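Local coordinates for protein TSC1 N-terminal domain (Chaetomium thermophilum, PDB 7A0M) that probably binds lysosomal phosphatidylinositol phosphates as part of the TSC complex, helping to bring it to lysosomes and regulate mTORC1, at residues K186-L197 with L220-N231. Sequence-based numbering, arbitrary orientation.
Sequences KGFMNALNAFVL and LYLILQTPLFGN
Asn231 and Asn193 join the helices 228-238 and 185-196 through one amide-to-amide hydrogen bond, ND2 of Asn231 giving to OD1 of Asn193 over 2.6 Å. The donor lies in the carbonyl plane, on a lone pair, and the two amides are nearly coplanar, 16° apart. At the other end of the contact, Lys186 runs extended with CG anti to its backbone nitrogen (chi1 175°) and bends only at its last torsion; NZ thereby reaches O of Gln225 at 2.8 Å, above the carbonyl plane, while also giving to OD1 of Asn190, 3.0 Å away. With an alanine at Lys186, the Gln225 carbonyl and the Asn190 amide would probably lose their shared donor, leaving the Asn190 side chain freer to turn.

Between these polar ends the packing is largely apolar and illustrates a knob fitting into a hole: Leu228 enters among Met189, Leu192, Asn193 and Val196, its CD1 meeting CG2 of Val196 at 3.6 Å and its CD2 lying 3.8 Å from CB of Met189. Met189, a selenomethionine, crosses Ile223 at about a right angle, with SE 3.6 Å from Ile223 CB. In this all-helical domain, the contact thus sets helix 185-196 against the 3-10 turn 220-223 and the start of helix 228-238. Helix 142-153 packs on Phe188, Ala191 and Phe195, helix 199-214 touches Leu192 and Val196, and helix 242-255 meets Ile223 and Phe229.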
ATOM      1  N   LYS B 186     -17.439   0.144  33.684  1.00 58.46           N
ATOM      2  CA  LYS B 186     -18.644  -0.547  33.230  1.00 52.09           C
ATOM      3  C   LYS B 186     -19.900   0.189  33.675  1.00 55.80           C
ATOM      4  O   LYS B 186     -20.848   0.341  32.896  1.00 56.25           O
ATOM      5  CB  LYS B 186     -18.657  -1.986  33.745  1.00 52.23           C
ATOM      6  CG  LYS B 186     -19.943  -2.731  33.424  1.00 55.97           C
ATOM      7  CD  LYS B 186     -19.853  -4.200  33.795  1.00 71.59           C
ATOM      8  CE  LYS B 186     -21.220  -4.866  33.721  1.00 80.17           C
ATOM      9  NZ  LYS B 186     -21.963  -4.483  32.486  1.00 81.10           N
ATOM     10  N   GLY B 187     -19.928   0.651  34.927  1.00 51.49           N
ATOM     11  CA  GLY B 187     -21.072   1.415  35.395  1.00 48.41           C
ATOM     12  C   GLY B 187     -21.257   2.717  34.640  1.00 60.36           C
ATOM     13  O   GLY B 187     -22.387   3.156  34.410  1.00 67.19           O
ATOM     14  N   PHE B 188     -20.151   3.359  34.252  1.00 63.73           N
ATOM     15  CA  PHE B 188     -20.250   4.589  33.472  1.00 66.74           C
ATOM     16  C   PHE B 188     -20.944   4.346  32.138  1.00 68.80           C
ATOM     17  O   PHE B 188     -21.763   5.158  31.697  1.00 87.73           O
ATOM     18  CB  PHE B 188     -18.861   5.186  33.242  1.00 55.20           C
ATOM     19  CG  PHE B 188     -18.877   6.452  32.432  1.00 51.64           C
ATOM     20  CD1 PHE B 188     -19.130   7.673  33.034  1.00 56.51           C
ATOM     21  CD2 PHE B 188     -18.653   6.419  31.067  1.00 52.56           C
ATOM     22  CE1 PHE B 188     -19.150   8.840  32.289  1.00 61.19           C
ATOM     23  CE2 PHE B 188     -18.676   7.578  30.317  1.00 55.23           C
ATOM     24  CZ  PHE B 188     -18.923   8.790  30.928  1.00 61.63           C
HETATM   25  N   MSE B 189     -20.628   3.233  31.483  1.00 58.52           N
HETATM   26  CA  MSE B 189     -21.138   2.968  30.145  1.00 67.73           C
HETATM   27  C   MSE B 189     -22.529   2.339  30.175  1.00 62.54           C
HETATM   28  O   MSE B 189     -23.295   2.472  29.220  1.00 65.01           O
HETATM   29  CB  MSE B 189     -20.153   2.083  29.379  1.00 65.00           C
HETATM   30  CG  MSE B 189     -18.831   2.789  29.097  1.00 70.15           C
HETATM   31 SE   MSE B 189     -17.503   1.707  28.173  1.00 81.51          SE
HETATM   32  CE  MSE B 189     -17.039   0.480  29.614  1.00 86.15           C
ATOM     33  N   ASN B 190     -22.857   1.653  31.272  1.00 52.75           N
ATOM     34  CA  ASN B 190     -24.234   1.213  31.476  1.00 49.02           C
ATOM     35  C   ASN B 190     -25.161   2.408  31.658  1.00 69.10           C
ATOM     36  O   ASN B 190     -26.245   2.465  31.064  1.00 78.95           O
ATOM     37  CB  ASN B 190     -24.324   0.280  32.684  1.00 52.30           C
ATOM     38  CG  ASN B 190     -24.241  -1.183  32.302  1.00 61.51           C
ATOM     39  OD1 ASN B 190     -23.463  -1.945  32.876  1.00 55.29           O
ATOM     40  ND2 ASN B 190     -25.044  -1.585  31.322  1.00 63.61           N
ATOM     41  N   ALA B 191     -24.751   3.372  32.485  1.00 64.15           N
ATOM     42  CA  ALA B 191     -25.563   4.562  32.705  1.00 57.75           C
ATOM     43  C   ALA B 191     -25.653   5.418  31.447  1.00 56.82           C
ATOM     44  O   ALA B 191     -26.692   6.033  31.181  1.00 63.30           O
ATOM     45  CB  ALA B 191     -24.995   5.371  33.871  1.00 47.54           C
ATOM     46  N   LEU B 192     -24.572   5.475  30.663  1.00 57.17           N
ATOM     47  CA  LEU B 192     -24.590   6.275  29.442  1.00 59.79           C
ATOM     48  C   LEU B 192     -25.493   5.662  28.380  1.00 55.57           C
ATOM     49  O   LEU B 192     -26.050   6.387  27.547  1.00 65.11           O
ATOM     50  CB  LEU B 192     -23.169   6.441  28.901  1.00 56.56           C
ATOM     51  CG  LEU B 192     -23.003   7.384  27.707  1.00 55.28           C
ATOM     52  CD1 LEU B 192     -23.353   8.812  28.102  1.00 59.61           C
ATOM     53  CD2 LEU B 192     -21.593   7.308  27.145  1.00 53.34           C
ATOM     54  N   ASN B 193     -25.651   4.334  28.393  1.00 47.87           N
ATOM     55  CA  ASN B 193     -26.458   3.664  27.378  1.00 54.91           C
ATOM     56  C   ASN B 193     -27.905   4.142  27.394  1.00 53.68           C
ATOM     57  O   ASN B 193     -28.550   4.197  26.340  1.00 53.45           O
ATOM     58  CB  ASN B 193     -26.395   2.150  27.577  1.00 58.79           C
ATOM     59  CG  ASN B 193     -27.194   1.391  26.534  1.00 61.92           C
ATOM     60  OD1 ASN B 193     -26.761   1.240  25.392  1.00 58.32           O
ATOM     61  ND2 ASN B 193     -28.366   0.907  26.925  1.00 46.05           N
ATOM     62  N   ALA B 194     -28.434   4.479  28.573  1.00 62.33           N
ATOM     63  CA  ALA B 194     -29.802   4.985  28.654  1.00 62.78           C
ATOM     64  C   ALA B 194     -29.962   6.283  27.871  1.00 61.00           C
ATOM     65  O   ALA B 194     -30.988   6.498  27.215  1.00 68.27           O
ATOM     66  CB  ALA B 194     -30.203   5.186  30.114  1.00 54.21           C
ATOM     67  N   PHE B 195     -28.959   7.161  27.927  1.00 48.45           N
ATOM     68  CA  PHE B 195     -29.016   8.413  27.183  1.00 47.25           C
ATOM     69  C   PHE B 195     -28.702   8.232  25.703  1.00 59.84           C
ATOM     70  O   PHE B 195     -29.118   9.066  24.890  1.00 60.90           O
ATOM     71  CB  PHE B 195     -28.063   9.440  27.799  1.00 51.70           C
ATOM     72  CG  PHE B 195     -28.499   9.936  29.148  1.00 58.57           C
ATOM     73  CD1 PHE B 195     -28.156   9.254  30.303  1.00 60.41           C
ATOM     74  CD2 PHE B 195     -29.255  11.093  29.260  1.00 55.92           C
ATOM     75  CE1 PHE B 195     -28.563   9.714  31.544  1.00 55.45           C
ATOM     76  CE2 PHE B 195     -29.661  11.559  30.497  1.00 53.47           C
ATOM     77  CZ  PHE B 195     -29.314  10.868  31.639  1.00 51.37           C
ATOM     78  N   VAL B 196     -27.978   7.173  25.336  1.00 58.73           N
ATOM     79  CA  VAL B 196     -27.757   6.887  23.922  1.00 55.09           C
ATOM     80  C   VAL B 196     -29.051   6.431  23.260  1.00 58.80           C
ATOM     81  O   VAL B 196     -29.291   6.722  22.081  1.00 59.94           O
ATOM     82  CB  VAL B 196     -26.634   5.845  23.760  1.00 51.14           C
ATOM     83  CG1 VAL B 196     -26.424   5.499  22.294  1.00 59.22           C
ATOM     84  CG2 VAL B 196     -25.344   6.367  24.371  1.00 49.21           C
ATOM     85  N   LEU B 197     -29.913   5.732  24.001  1.00 63.53           N
ATOM     86  CA  LEU B 197     -31.169   5.250  23.437  1.00 65.03           C
ATOM     87  C   LEU B 197     -32.156   6.376  23.162  1.00 64.13           C
ATOM     88  O   LEU B 197     -33.093   6.180  22.381  1.00 71.39           O
ATOM     89  CB  LEU B 197     -31.805   4.215  24.366  1.00 58.99           C
ATOM     90  CG  LEU B 197     -31.061   2.885  24.495  1.00 49.12           C
ATOM     91  CD1 LEU B 197     -31.675   2.030  25.591  1.00 57.22           C
ATOM     92  CD2 LEU B 197     -31.073   2.147  23.166  1.00 58.87           C
ATOM     93  N   LEU B 220     -11.606  -0.745  29.303  1.00 61.47           N
ATOM     94  CA  LEU B 220     -12.530  -0.357  28.241  1.00 55.13           C
ATOM     95  C   LEU B 220     -13.148  -1.559  27.539  1.00 49.45           C
ATOM     96  O   LEU B 220     -14.198  -1.415  26.902  1.00 59.34           O
ATOM     97  CB  LEU B 220     -11.824   0.536  27.220  1.00 54.94           C
ATOM     98  CG  LEU B 220     -11.713   2.010  27.610  1.00 55.53           C
ATOM     99  CD1 LEU B 220     -10.979   2.796  26.543  1.00 58.45           C
ATOM    100  CD2 LEU B 220     -13.097   2.594  27.847  1.00 48.05           C
ATOM    101  N   TYR B 221     -12.527  -2.737  27.635  1.00 51.21           N
ATOM    102  CA  TYR B 221     -13.106  -3.938  27.045  1.00 60.99           C
ATOM    103  C   TYR B 221     -14.430  -4.323  27.694  1.00 66.18           C
ATOM    104  O   TYR B 221     -15.194  -5.097  27.107  1.00 64.75           O
ATOM    105  CB  TYR B 221     -12.120  -5.103  27.151  1.00 57.51           C
ATOM    106  CG  TYR B 221     -11.663  -5.395  28.564  1.00 58.54           C
ATOM    107  CD1 TYR B 221     -12.401  -6.229  29.397  1.00 59.77           C
ATOM    108  CD2 TYR B 221     -10.493  -4.840  29.063  1.00 66.04           C
ATOM    109  CE1 TYR B 221     -11.987  -6.496  30.687  1.00 65.20           C
ATOM    110  CE2 TYR B 221     -10.071  -5.103  30.353  1.00 66.78           C
ATOM    111  CZ  TYR B 221     -10.822  -5.932  31.160  1.00 71.84           C
ATOM    112  OH  TYR B 221     -10.406  -6.197  32.444  1.00 90.79           O
ATOM    113  N   LEU B 222     -14.720  -3.801  28.890  1.00 63.76           N
ATOM    114  CA  LEU B 222     -15.983  -4.089  29.556  1.00 64.04           C
ATOM    115  C   LEU B 222     -17.189  -3.540  28.803  1.00 63.60           C
ATOM    116  O   LEU B 222     -18.324  -3.867  29.166  1.00 61.44           O
ATOM    117  CB  LEU B 222     -15.966  -3.523  30.979  1.00 57.37           C
ATOM    118  CG  LEU B 222     -15.000  -4.176  31.970  1.00 51.92           C
ATOM    119  CD1 LEU B 222     -15.087  -3.499  33.330  1.00 58.31           C
ATOM    120  CD2 LEU B 222     -15.280  -5.666  32.093  1.00 53.78           C
ATOM    121  N   ILE B 223     -16.974  -2.716  27.772  1.00 67.08           N
ATOM    122  CA  ILE B 223     -18.077  -2.218  26.960  1.00 66.49           C
ATOM    123  C   ILE B 223     -18.769  -3.340  26.198  1.00 66.22           C
ATOM    124  O   ILE B 223     -19.914  -3.179  25.762  1.00 71.61           O
ATOM    125  CB  ILE B 223     -17.577  -1.119  26.000  1.00 55.92           C
ATOM    126  CG1 ILE B 223     -18.756  -0.310  25.452  1.00 41.96           C
ATOM    127  CG2 ILE B 223     -16.772  -1.727  24.864  1.00 38.80           C
ATOM    128  CD1 ILE B 223     -18.354   0.792  24.507  1.00 40.24           C
ATOM    129  N   LEU B 224     -18.102  -4.479  26.015  1.00 62.72           N
ATOM    130  CA  LEU B 224     -18.751  -5.597  25.344  1.00 56.00           C
ATOM    131  C   LEU B 224     -19.722  -6.318  26.268  1.00 59.54           C
ATOM    132  O   LEU B 224     -20.708  -6.897  25.797  1.00 63.40           O
ATOM    133  CB  LEU B 224     -17.702  -6.569  24.807  1.00 50.22           C
ATOM    134  CG  LEU B 224     -16.779  -5.977  23.744  1.00 52.25           C
ATOM    135  CD1 LEU B 224     -15.880  -7.049  23.173  1.00 54.86           C
ATOM    136  CD2 LEU B 224     -17.591  -5.312  22.644  1.00 52.67           C
ATOM    137  N   GLN B 225     -19.462  -6.289  27.576  1.00 49.57           N
ATOM    138  CA  GLN B 225     -20.378  -6.821  28.578  1.00 64.40           C
ATOM    139  C   GLN B 225     -21.430  -5.802  29.002  1.00 62.35           C
ATOM    140  O   GLN B 225     -21.965  -5.890  30.114  1.00 64.95           O
ATOM    141  CB  GLN B 225     -19.589  -7.328  29.785  1.00 68.42           C
ATOM    142  CG  GLN B 225     -18.692  -8.510  29.450  1.00 71.29           C
ATOM    143  CD  GLN B 225     -17.796  -8.921  30.596  1.00 83.24           C
ATOM    144  OE1 GLN B 225     -18.094  -8.662  31.762  1.00 94.45           O
ATOM    145  NE2 GLN B 225     -16.684  -9.569  30.269  1.00 89.55           N
ATOM    146  N   THR B 226     -21.734  -4.839  28.137  1.00 56.26           N
ATOM    147  CA  THR B 226     -22.718  -3.794  28.370  1.00 64.83           C
ATOM    148  C   THR B 226     -23.391  -3.496  27.037  1.00 65.47           C
ATOM    149  O   THR B 226     -22.779  -3.682  25.977  1.00 75.10           O
ATOM    150  CB  THR B 226     -22.084  -2.515  28.952  1.00 68.39           C
ATOM    151  OG1 THR B 226     -23.071  -1.776  29.679  1.00 90.19           O
ATOM    152  CG2 THR B 226     -21.541  -1.612  27.859  1.00 50.30           C
ATOM    153  N   PRO B 227     -24.659  -3.071  27.053  1.00 44.51           N
ATOM    154  CA  PRO B 227     -25.382  -2.848  25.788  1.00 47.54           C
ATOM    155  C   PRO B 227     -24.916  -1.641  24.986  1.00 59.97           C
ATOM    156  O   PRO B 227     -25.459  -1.404  23.900  1.00 59.44           O
ATOM    157  CB  PRO B 227     -26.837  -2.665  26.248  1.00 58.43           C
ATOM    158  CG  PRO B 227     -26.735  -2.226  27.668  1.00 61.13           C
ATOM    159  CD  PRO B 227     -25.541  -2.933  28.225  1.00 48.09           C
ATOM    160  N   LEU B 228     -23.939  -0.870  25.470  1.00 58.26           N
ATOM    161  CA  LEU B 228     -23.559   0.359  24.776  1.00 49.56           C
ATOM    162  C   LEU B 228     -22.948   0.074  23.408  1.00 53.02           C
ATOM    163  O   LEU B 228     -23.243   0.779  22.436  1.00 49.84           O
ATOM    164  CB  LEU B 228     -22.595   1.176  25.635  1.00 42.75           C
ATOM    165  CG  LEU B 228     -22.153   2.506  25.021  1.00 48.30           C
ATOM    166  CD1 LEU B 228     -23.363   3.352  24.666  1.00 38.71           C
ATOM    167  CD2 LEU B 228     -21.232   3.262  25.966  1.00 49.69           C
ATOM    168  N   PHE B 229     -22.088  -0.945  23.315  1.00 43.49           N
ATOM    169  CA  PHE B 229     -21.402  -1.230  22.055  1.00 54.42           C
ATOM    170  C   PHE B 229     -22.392  -1.541  20.938  1.00 49.90           C
ATOM    171  O   PHE B 229     -22.272  -1.014  19.825  1.00 46.15           O
ATOM    172  CB  PHE B 229     -20.422  -2.387  22.242  1.00 57.51           C
ATOM    173  CG  PHE B 229     -19.523  -2.614  21.060  1.00 53.66           C
ATOM    174  CD1 PHE B 229     -18.485  -1.738  20.784  1.00 40.84           C
ATOM    175  CD2 PHE B 229     -19.717  -3.700  20.224  1.00 54.00           C
ATOM    176  CE1 PHE B 229     -17.657  -1.943  19.693  1.00 49.30           C
ATOM    177  CE2 PHE B 229     -18.893  -3.912  19.136  1.00 46.13           C
ATOM    178  CZ  PHE B 229     -17.862  -3.033  18.869  1.00 53.52           C
ATOM    179  N   GLY B 230     -23.373  -2.404  21.213  1.00 53.10           N
ATOM    180  CA  GLY B 230     -24.369  -2.729  20.207  1.00 47.28           C
ATOM    181  C   GLY B 230     -25.177  -1.532  19.745  1.00 58.03           C
ATOM    182  O   GLY B 230     -25.583  -1.463  18.582  1.00 68.51           O
ATOM    183  N   ASN B 231     -25.419  -0.572  20.640  1.00 59.90           N
ATOM    184  CA  ASN B 231     -26.186   0.609  20.266  1.00 53.81           C
ATOM    185  C   ASN B 231     -25.347   1.609  19.481  1.00 43.75           C
ATOM    186  O   ASN B 231     -25.898   2.390  18.695  1.00 39.82           O
ATOM    187  CB  ASN B 231     -26.781   1.269  21.510  1.00 53.74           C
ATOM    188  CG  ASN B 231     -27.995   0.528  22.034  1.00 56.73           C
ATOM    189  OD1 ASN B 231     -28.809   0.023  21.259  1.00 59.76           O
ATOM    190  ND2 ASN B 231     -28.123   0.455  23.353  1.00 44.60           N
TER